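Local coordinates for protein endonuclease IV (Thermus thermophilus, PDB 3AAM) that cleaves phosphodiester bonds at apurinic or apyrimidinic sites in DNA during base excision repair, as a metal-dependent TIM-barrel endonuclease that also has 3'-5' exonuclease activity, at residues K14-A19 against R44-A49; A88-D93 against L122-L127; E95-L100 against S132-L137. All blocks are in the same frame, centred on the assembly; numbering follows the deposited sequence.

Contact 1 of 3, residues K14-A19 against R44-A49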
loop_
_atom_site.group_PDB
_atom_site.type_symbol
_atom_site.label_atom_id
_atom_site.label_comp_id
_atom_site.label_asym_id
_atom_site.label_seq_id
_atom_site.Cartn_x
_atom_site.Cartn_y
_atom_site.Cartn_z
ATOM N N LYS A 14 12.657 2.012 19.625
ATOM C CA LYS A 14 12.443 0.654 19.132
ATOM C C LYS A 14 12.661 0.563 17.622
ATOM O O LYS A 14 12.827 -0.527 17.077
ATOM C CB LYS A 14 11.022 0.185 19.462
ATOM C CG LYS A 14 10.701 0.102 20.944
ATOM C CD LYS A 14 11.492 -0.995 21.635
ATOM C CE LYS A 14 11.019 -1.186 23.069
ATOM N NZ LYS A 14 9.574 -1.538 23.112
ATOM N N GLY A 15 12.658 1.711 16.949
ATOM C CA GLY A 15 12.856 1.721 15.510
ATOM C C GLY A 15 11.873 0.828 14.773
ATOM O O GLY A 15 10.724 0.674 15.194
ATOM N N VAL A 16 12.317 0.234 13.671
ATOM C CA VAL A 16 11.442 -0.641 12.898
ATOM C C VAL A 16 11.079 -1.905 13.670
ATOM O O VAL A 16 10.053 -2.531 13.403
ATOM C CB VAL A 16 12.088 -1.040 11.546
ATOM C CG1 VAL A 16 12.294 0.199 10.688
ATOM C CG2 VAL A 16 13.411 -1.752 11.781
ATOM N N ALA A 17 11.918 -2.279 14.629
ATOM C CA ALA A 17 11.652 -3.468 15.432
ATOM C C ALA A 17 10.392 -3.243 16.260
ATOM O O ALA A 17 9.641 -4.179 16.538
ATOM C CB ALA A 17 12.838 -3.762 16.345
ATOM N N GLY A 18 10.163 -1.993 16.651
ATOM C CA GLY A 18 8.990 -1.671 17.441
ATOM C C GLY A 18 7.696 -1.988 16.713
ATOM O O GLY A 18 6.703 -2.380 17.329
ATOM N N ALA A 19 7.704 -1.817 15.395
ATOM C CA ALA A 19 6.518 -2.095 14.595
ATOM C C ALA A 19 6.201 -3.585 14.609
ATOM O O ALA A 19 5.038 -3.979 14.687
ATOM C CB ALA A 19 6.725 -1.613 13.159
ATOM N N ARG A 44 16.508 7.498 6.470
ATOM C CA ARG A 44 16.709 7.130 7.868
ATOM C C ARG A 44 17.733 6.012 7.998
ATOM O O ARG A 44 17.570 4.930 7.427
ATOM C CB ARG A 44 15.380 6.684 8.482
ATOM C CG ARG A 44 15.491 6.116 9.892
ATOM C CD ARG A 44 14.118 5.680 10.393
ATOM N NE ARG A 44 14.169 5.079 11.723
ATOM C CZ ARG A 44 14.681 3.883 11.990
ATOM N NH1 ARG A 44 15.191 3.140 11.017
ATOM N NH2 ARG A 44 14.684 3.431 13.237
ATOM N N ALA A 45 18.793 6.279 8.754
ATOM C CA ALA A 45 19.845 5.293 8.951
ATOM C C ALA A 45 19.286 3.996 9.521
ATOM O O ALA A 45 18.490 4.002 10.468
ATOM C CB ALA A 45 20.919 5.853 9.876
ATOM N N LEU A 46 19.706 2.883 8.932
ATOM C CA LEU A 46 19.266 1.569 9.372
ATOM C C LEU A 46 20.510 0.746 9.701
ATOM O O LEU A 46 21.205 0.279 8.803
ATOM C CB LEU A 46 18.460 0.895 8.261
ATOM C CG LEU A 46 17.643 -0.338 8.640
ATOM C CD1 LEU A 46 16.567 0.055 9.648
ATOM C CD2 LEU A 46 17.009 -0.928 7.388
ATOM N N SER A 47 20.785 0.581 10.992
ATOM C CA SER A 47 21.954 -0.169 11.452
ATOM C C SER A 47 21.807 -1.679 11.300
ATOM O O SER A 47 20.698 -2.206 11.289
ATOM C CB SER A 47 22.226 0.146 12.923
ATOM O OG SER A 47 21.265 -0.486 13.751
ATOM N N PRO A 48 22.935 -2.397 11.185
ATOM C CA PRO A 48 22.886 -3.855 11.044
ATOM C C PRO A 48 22.184 -4.511 12.231
ATOM O O PRO A 48 21.503 -5.527 12.080
ATOM C CB PRO A 48 24.361 -4.238 10.955
ATOM C CG PRO A 48 24.960 -3.048 10.261
ATOM C CD PRO A 48 24.308 -1.900 10.986
ATOM N N ALA A 49 22.353 -3.925 13.414
ATOM C CA ALA A 49 21.725 -4.457 14.616
ATOM C C ALA A 49 20.210 -4.329 14.521
ATOM O O ALA A 49 19.481 -5.231 14.928
ATOM C CB ALA A 49 22.237 -3.722 15.846
#
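This is a small, mixed contact between the N-terminal region of a helix and a loop in the outer layer of the barrel: Gly15 and Val16 of the 15-26 helix region meet Arg44 and Leu46, in the loop leading into helix 48-60. It is partly buried and covers 128 Å² in all. Apolar touches join with the end of an arginine. Arg44 holds CG anti to its N (chi1 173°) and runs extended as far as NE. This carries its guanidinium to the first turn of helix 15-26. There Arg44 NH2 comes 3.4 Å from Gly15 CA, at an oblique angle to the guanidinium plane. Gly15 has a positive phi of 55° and no side chain, which fits this close approach. Arg44 NH1 lies 4.1 Å from Val16 CG1.

The protein is a TIM barrel of the xylose isomerase-like kind. Helix 15-26 comes after strand 3-6, and helix 48-60 comes after strand 31-34. The contact therefore joins two loop-to-helix passages outside the barrel strands. Glu50 of helix 48-60, just past the second segment, binds both sides of it. The carboxylate pairs with Arg44 NH2 and also accepts a hydrogen bond from Val16 N. It would partly offset the arginine charge.

Val16 CB points toward the loop, and Val16 CG2 lies 4.2 Å from Leu46 CD1. Phe54 and Leu100 also touch the valine. Leu46 CD1 sits at the edge of the Arg44 guanidinium, in its plane. Next along the chain, Ser47 is the N-cap of helix 48-60, and its OG bonds to Glu50 N.

Contact 2 of 3, residues A88-D93 against L122-L127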
loop_
_atom_site.group_PDB
_atom_site.type_symbol
_atom_site.label_atom_id
_atom_site.label_comp_id
_atom_site.label_asym_id
_atom_site.label_seq_id
_atom_site.Cartn_x
_atom_site.Cartn_y
_atom_site.Cartn_z
ATOM N N ALA A 88 15.125 8.948 -6.302
ATOM C CA ALA A 88 16.129 8.604 -5.302
ATOM C C ALA A 88 15.483 8.173 -3.986
ATOM O O ALA A 88 15.963 7.254 -3.324
ATOM C CB ALA A 88 17.060 9.793 -5.065
ATOM N N SER A 89 14.398 8.836 -3.600
ATOM C CA SER A 89 13.724 8.485 -2.353
ATOM C C SER A 89 13.100 7.097 -2.444
ATOM O O SER A 89 13.173 6.312 -1.493
ATOM C CB SER A 89 12.648 9.522 -2.017
ATOM O OG SER A 89 11.972 9.183 -0.818
ATOM N N LEU A 90 12.490 6.792 -3.589
ATOM C CA LEU A 90 11.866 5.488 -3.776
ATOM C C LEU A 90 12.933 4.398 -3.821
ATOM O O LEU A 90 12.707 3.286 -3.350
ATOM C CB LEU A 90 11.021 5.464 -5.057
ATOM C CG LEU A 90 10.258 4.161 -5.340
ATOM C CD1 LEU A 90 9.342 3.809 -4.170
ATOM C CD2 LEU A 90 9.445 4.316 -6.616
ATOM N N ALA A 91 14.098 4.720 -4.383
ATOM C CA ALA A 91 15.187 3.752 -4.451
ATOM C C ALA A 91 15.611 3.422 -3.024
ATOM O O ALA A 91 15.928 2.275 -2.711
ATOM C CB ALA A 91 16.360 4.328 -5.229
ATOM N N ASP A 92 15.610 4.435 -2.161
ATOM C CA ASP A 92 15.974 4.235 -0.762
ATOM C C ASP A 92 14.975 3.287 -0.109
ATOM O O ASP A 92 15.366 2.381 0.623
ATOM C CB ASP A 92 15.996 5.573 -0.014
ATOM C CG ASP A 92 16.089 5.399 1.496
ATOM O OD1 ASP A 92 17.129 4.909 1.987
ATOM O OD2 ASP A 92 15.116 5.757 2.192
ATOM N N ASP A 93 13.686 3.493 -0.374
ATOM C CA ASP A 93 12.658 2.623 0.193
ATOM C C ASP A 93 12.908 1.175 -0.215
ATOM O O ASP A 93 12.800 0.265 0.598
ATOM C CB ASP A 93 11.253 3.015 -0.283
ATOM C CG ASP A 93 10.784 4.350 0.271
ATOM O OD1 ASP A 93 11.117 4.674 1.430
ATOM O OD2 ASP A 93 10.061 5.067 -0.457
ATOM N N LEU A 122 10.842 2.542 -13.042
ATOM C CA LEU A 122 11.924 1.692 -13.526
ATOM C C LEU A 122 13.299 2.188 -13.090
ATOM O O LEU A 122 14.172 1.389 -12.763
ATOM C CB LEU A 122 11.861 1.581 -15.051
ATOM C CG LEU A 122 10.688 0.744 -15.570
ATOM C CD1 LEU A 122 10.620 0.816 -17.086
ATOM C CD2 LEU A 122 10.855 -0.696 -15.103
ATOM N N LYS A 123 13.492 3.505 -13.081
ATOM C CA LYS A 123 14.773 4.071 -12.674
ATOM C C LYS A 123 15.053 3.780 -11.200
ATOM O O LYS A 123 16.187 3.489 -10.825
ATOM C CB LYS A 123 14.791 5.585 -12.923
ATOM C CG LYS A 123 16.143 6.245 -12.660
ATOM C CD LYS A 123 17.229 5.660 -13.549
ATOM C CE LYS A 123 18.579 6.307 -13.279
ATOM N NZ LYS A 123 19.649 5.737 -14.146
ATOM N N ALA A 124 14.020 3.861 -10.368
ATOM C CA ALA A 124 14.175 3.594 -8.942
ATOM C C ALA A 124 14.602 2.146 -8.722
ATOM O O ALA A 124 15.480 1.865 -7.904
ATOM C CB ALA A 124 12.866 3.876 -8.206
ATOM N N LEU A 125 13.974 1.230 -9.453
ATOM C CA LEU A 125 14.307 -0.187 -9.347
ATOM C C LEU A 125 15.757 -0.419 -9.757
ATOM O O LEU A 125 16.476 -1.188 -9.122
ATOM C CB LEU A 125 13.380 -1.017 -10.240
ATOM C CG LEU A 125 11.959 -1.233 -9.715
ATOM C CD1 LEU A 125 11.100 -1.895 -10.779
ATOM C CD2 LEU A 125 12.015 -2.093 -8.470
ATOM N N ARG A 126 16.182 0.253 -10.822
ATOM C CA ARG A 126 17.548 0.101 -11.304
ATOM C C ARG A 126 18.551 0.668 -10.304
ATOM O O ARG A 126 19.564 0.036 -10.000
ATOM C CB ARG A 126 17.707 0.784 -12.660
ATOM C CG ARG A 126 18.991 0.417 -13.375
ATOM C CD ARG A 126 18.980 0.894 -14.814
ATOM N NE ARG A 126 20.151 0.417 -15.544
ATOM C CZ ARG A 126 20.423 -0.865 -15.772
ATOM N NH1 ARG A 126 19.608 -1.814 -15.328
ATOM N NH2 ARG A 126 21.514 -1.201 -16.445
ATOM N N LEU A 127 18.269 1.856 -9.783
ATOM C CA LEU A 127 19.162 2.461 -8.804
ATOM C C LEU A 127 19.313 1.561 -7.584
ATOM O O LEU A 127 20.403 1.417 -7.039
ATOM C CB LEU A 127 18.635 3.827 -8.357
ATOM C CG LEU A 127 18.783 4.997 -9.329
ATOM C CD1 LEU A 127 18.216 6.262 -8.707
ATOM C CD2 LEU A 127 20.255 5.186 -9.657
#
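The helical segments 88-93 and 122-127 run in broadly the same direction and cross at -51°. Their axes come within 8.1 Å of each other. The backbones are closest at Ala91 and Ala124, whose CA atoms are 4.6 Å apart. Both residues are small and both point across the interface, which allows so near an approach.

Ala91 CB presses on the backbone of the other helix, 3.7 Å from Ala124 O. The same methyl, Ala91 CB, meets Leu127 CB at 3.9 Å. Ala124 CB in turn rests alongside Leu90. Ala124 CB is 3.8 Å from Leu90 CD2, and Leu90 CB and CG are nearly as close. With chi1 at -177°, the Leu90 branch swings to the carbonyl side, and CB, CG and CD2 all lie along the Ala124 methyl, CD2 closest.

The two helices belong to the outer layer of the TIM barrel. Helix 82-100 leads into strand 104-107, and helix 114-128 follows that strand and precedes strand 135-139. The contact thus packs two helices that are consecutive in the chain, with one parallel strand between them in sequence. Leu90 joins this packing to the barrel wall: it touches Val105 and Val107 of strand 104-107 and Leu136 of strand 135-139.

Towards the surface, Leu127 closes the interface on the exposed side. Its CB makes the closest approach to Ala91, and its side chain also touches Val87, earlier in helix 82-100. Ser89, Asp92 and Asp93 lie off the interface. Ser89 OG, Asp92 OD2 and Asp93 OD1 all bind Lys36 NZ. Lys36 NZ is thus held by two carboxylates and a hydroxyl of this helix.

Contact 3 of 3, residues E95-L100 against S132-L137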
loop_
_atom_site.group_PDB
_atom_site.type_symbol
_atom_site.label_atom_id
_atom_site.label_comp_id
_atom_site.label_asym_id
_atom_site.label_seq_id
_atom_site.Cartn_x
_atom_site.Cartn_y
_atom_site.Cartn_z
ATOM N N GLU A 95 15.782 -0.218 -1.228
ATOM C CA GLU A 95 17.032 -0.691 -0.647
ATOM C C GLU A 95 16.822 -1.071 0.820
ATOM O O GLU A 95 17.319 -2.102 1.281
ATOM C CB GLU A 95 18.107 0.394 -0.774
ATOM C CG GLU A 95 18.599 0.595 -2.206
ATOM C CD GLU A 95 19.173 1.979 -2.450
ATOM O OE1 GLU A 95 19.518 2.671 -1.470
ATOM O OE2 GLU A 95 19.289 2.373 -3.633
ATOM N N LYS A 96 16.075 -0.241 1.543
ATOM C CA LYS A 96 15.797 -0.502 2.949
ATOM C C LYS A 96 14.931 -1.758 3.061
ATOM O O LYS A 96 15.155 -2.602 3.928
ATOM C CB LYS A 96 15.094 0.708 3.583
ATOM C CG LYS A 96 15.976 1.963 3.687
ATOM C CD LYS A 96 17.002 1.827 4.805
ATOM C CE LYS A 96 18.159 2.826 4.674
ATOM N NZ LYS A 96 17.749 4.258 4.683
ATOM N N ALA A 97 13.952 -1.889 2.171
ATOM C CA ALA A 97 13.085 -3.061 2.184
ATOM C C ALA A 97 13.905 -4.331 1.948
ATOM O O ALA A 97 13.683 -5.355 2.596
ATOM C CB ALA A 97 12.002 -2.927 1.115
ATOM N N ALA A 98 14.855 -4.266 1.020
ATOM C CA ALA A 98 15.692 -5.426 0.729
ATOM C C ALA A 98 16.488 -5.834 1.967
ATOM O O ALA A 98 16.587 -7.016 2.290
ATOM C CB ALA A 98 16.639 -5.124 -0.431
ATOM N N LEU A 99 17.051 -4.850 2.657
ATOM C CA LEU A 99 17.827 -5.126 3.860
ATOM C C LEU A 99 16.962 -5.764 4.939
ATOM O O LEU A 99 17.380 -6.709 5.610
ATOM C CB LEU A 99 18.444 -3.836 4.402
ATOM C CG LEU A 99 19.644 -3.260 3.650
ATOM C CD1 LEU A 99 19.984 -1.886 4.201
ATOM C CD2 LEU A 99 20.830 -4.204 3.793
ATOM N N LEU A 100 15.750 -5.249 5.099
ATOM C CA LEU A 100 14.840 -5.760 6.114
ATOM C C LEU A 100 14.146 -7.063 5.745
ATOM O O LEU A 100 13.580 -7.726 6.606
ATOM C CB LEU A 100 13.788 -4.699 6.443
ATOM C CG LEU A 100 14.329 -3.451 7.148
ATOM C CD1 LEU A 100 13.239 -2.396 7.252
ATOM C CD2 LEU A 100 14.840 -3.840 8.531
ATOM N N SER A 132 14.174 -9.909 -7.965
ATOM C CA SER A 132 12.789 -10.352 -7.879
ATOM C C SER A 132 12.186 -9.949 -6.536
ATOM O O SER A 132 10.978 -10.045 -6.330
ATOM C CB SER A 132 12.713 -11.869 -8.054
ATOM O OG SER A 132 13.227 -12.253 -9.317
ATOM N N ARG A 133 13.040 -9.480 -5.632
ATOM C CA ARG A 133 12.615 -9.068 -4.302
ATOM C C ARG A 133 13.467 -7.879 -3.859
ATOM O O ARG A 133 14.688 -7.904 -3.992
ATOM C CB ARG A 133 12.799 -10.234 -3.329
ATOM C CG ARG A 133 12.186 -10.039 -1.958
ATOM C CD ARG A 133 12.686 -11.111 -1.001
ATOM N NE ARG A 133 12.051 -11.030 0.311
ATOM C CZ ARG A 133 10.819 -11.452 0.571
ATOM N NH1 ARG A 133 10.086 -11.991 -0.393
ATOM N NH2 ARG A 133 10.321 -11.334 1.794
ATOM N N PRO A 134 12.834 -6.820 -3.325
ATOM C CA PRO A 134 11.393 -6.668 -3.119
ATOM C C PRO A 134 10.648 -6.309 -4.397
ATOM O O PRO A 134 11.254 -5.979 -5.414
ATOM C CB PRO A 134 11.317 -5.552 -2.085
ATOM C CG PRO A 134 12.448 -4.677 -2.489
ATOM C CD PRO A 134 13.562 -5.672 -2.752
ATOM N N VAL A 135 9.324 -6.378 -4.330
ATOM C CA VAL A 135 8.479 -6.049 -5.467
ATOM C C VAL A 135 7.862 -4.666 -5.262
ATOM O O VAL A 135 7.316 -4.376 -4.200
ATOM C CB VAL A 135 7.337 -7.075 -5.623
ATOM C CG1 VAL A 135 6.428 -6.673 -6.781
ATOM C CG2 VAL A 135 7.919 -8.469 -5.854
ATOM N N LEU A 136 7.956 -3.818 -6.281
ATOM C CA LEU A 136 7.385 -2.476 -6.216
ATOM C C LEU A 136 5.938 -2.524 -6.694
ATOM O O LEU A 136 5.645 -3.062 -7.762
ATOM C CB LEU A 136 8.195 -1.511 -7.087
ATOM C CG LEU A 136 7.714 -0.059 -7.175
ATOM C CD1 LEU A 136 7.699 0.597 -5.799
ATOM C CD2 LEU A 136 8.644 0.710 -8.110
ATOM N N LEU A 137 5.042 -1.960 -5.888
ATOM C CA LEU A 137 3.620 -1.933 -6.191
ATOM C C LEU A 137 3.168 -0.511 -6.469
ATOM O O LEU A 137 3.540 0.412 -5.748
ATOM C CB LEU A 137 2.818 -2.471 -5.004
ATOM C CG LEU A 137 3.164 -3.865 -4.495
ATOM C CD1 LEU A 137 2.262 -4.229 -3.325
ATOM C CD2 LEU A 137 3.007 -4.863 -5.632
#
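Lys96 NZ is gripped by two oxygens: it forms a probable hydrogen bond with Arg44 O and a salt bridge with Asp92 OD1. The bond to Arg44 O ties helix 82-100 to the loop before helix 48-60; the one to Asp92 stays within the helix. The next two residues of the helix, Ala97 and Ala98, make the contact with Pro134. It is apolar, and it buries 107 Å² in all.

The two alanine methyls share the proline ring between them. Ala97 CB lies 4.0 Å from Pro134 CG, with Pro134 CB a little farther at 4.2 Å. Ala98 CB reaches the other end of the ring, 3.9 Å from Pro134 CD. The Ala98 backbone takes part as well, Ala98 CA being 4.1 Å from Pro134 CD. The ring thus meets the helix through its CB, CG and CD atoms. The peptide bond before Pro134 is cis, at the point where the chain passes from loop into strand 135-139.

That strand pairs in parallel with strands 104-107 and 165-169 in the TIM barrel. The contact packs the last turns of helix 82-100 on the entry to strand 135-139. This is the N-terminal end of the strand. In TIM barrels the active site lies at the opposite, C-terminal ends of the strands. Ala97 also touches Val105 of strand 104-107, so its methyl is shared between the proline and the barrel wall. Beside the proline, Arg133 NH2 bonds to Gly101 O, just past the helix, and Arg133 NH1 makes a salt bridge with Glu103.

In the fold
From the N terminus, contact 1 comes first. It closes a loop of 24 residues that holds strand 31-34, and is complete before the other two begin. Contact 2 and contact 3 both start on helix 82-100. Contact 2 joins it to helix 114-128, and contact 3 to the entry of strand 135-139, so the two loops cross in the sequence. They lie about 10 Å apart, centre to centre, and Leu136 of contact 3 touches Leu125 of contact 2. Contact 1 reaches the same helix through Leu46, which packs on Leu100. Helix 82-100 is thus the shared element on this side of the barrel. Contacts 1 and 2 do not touch.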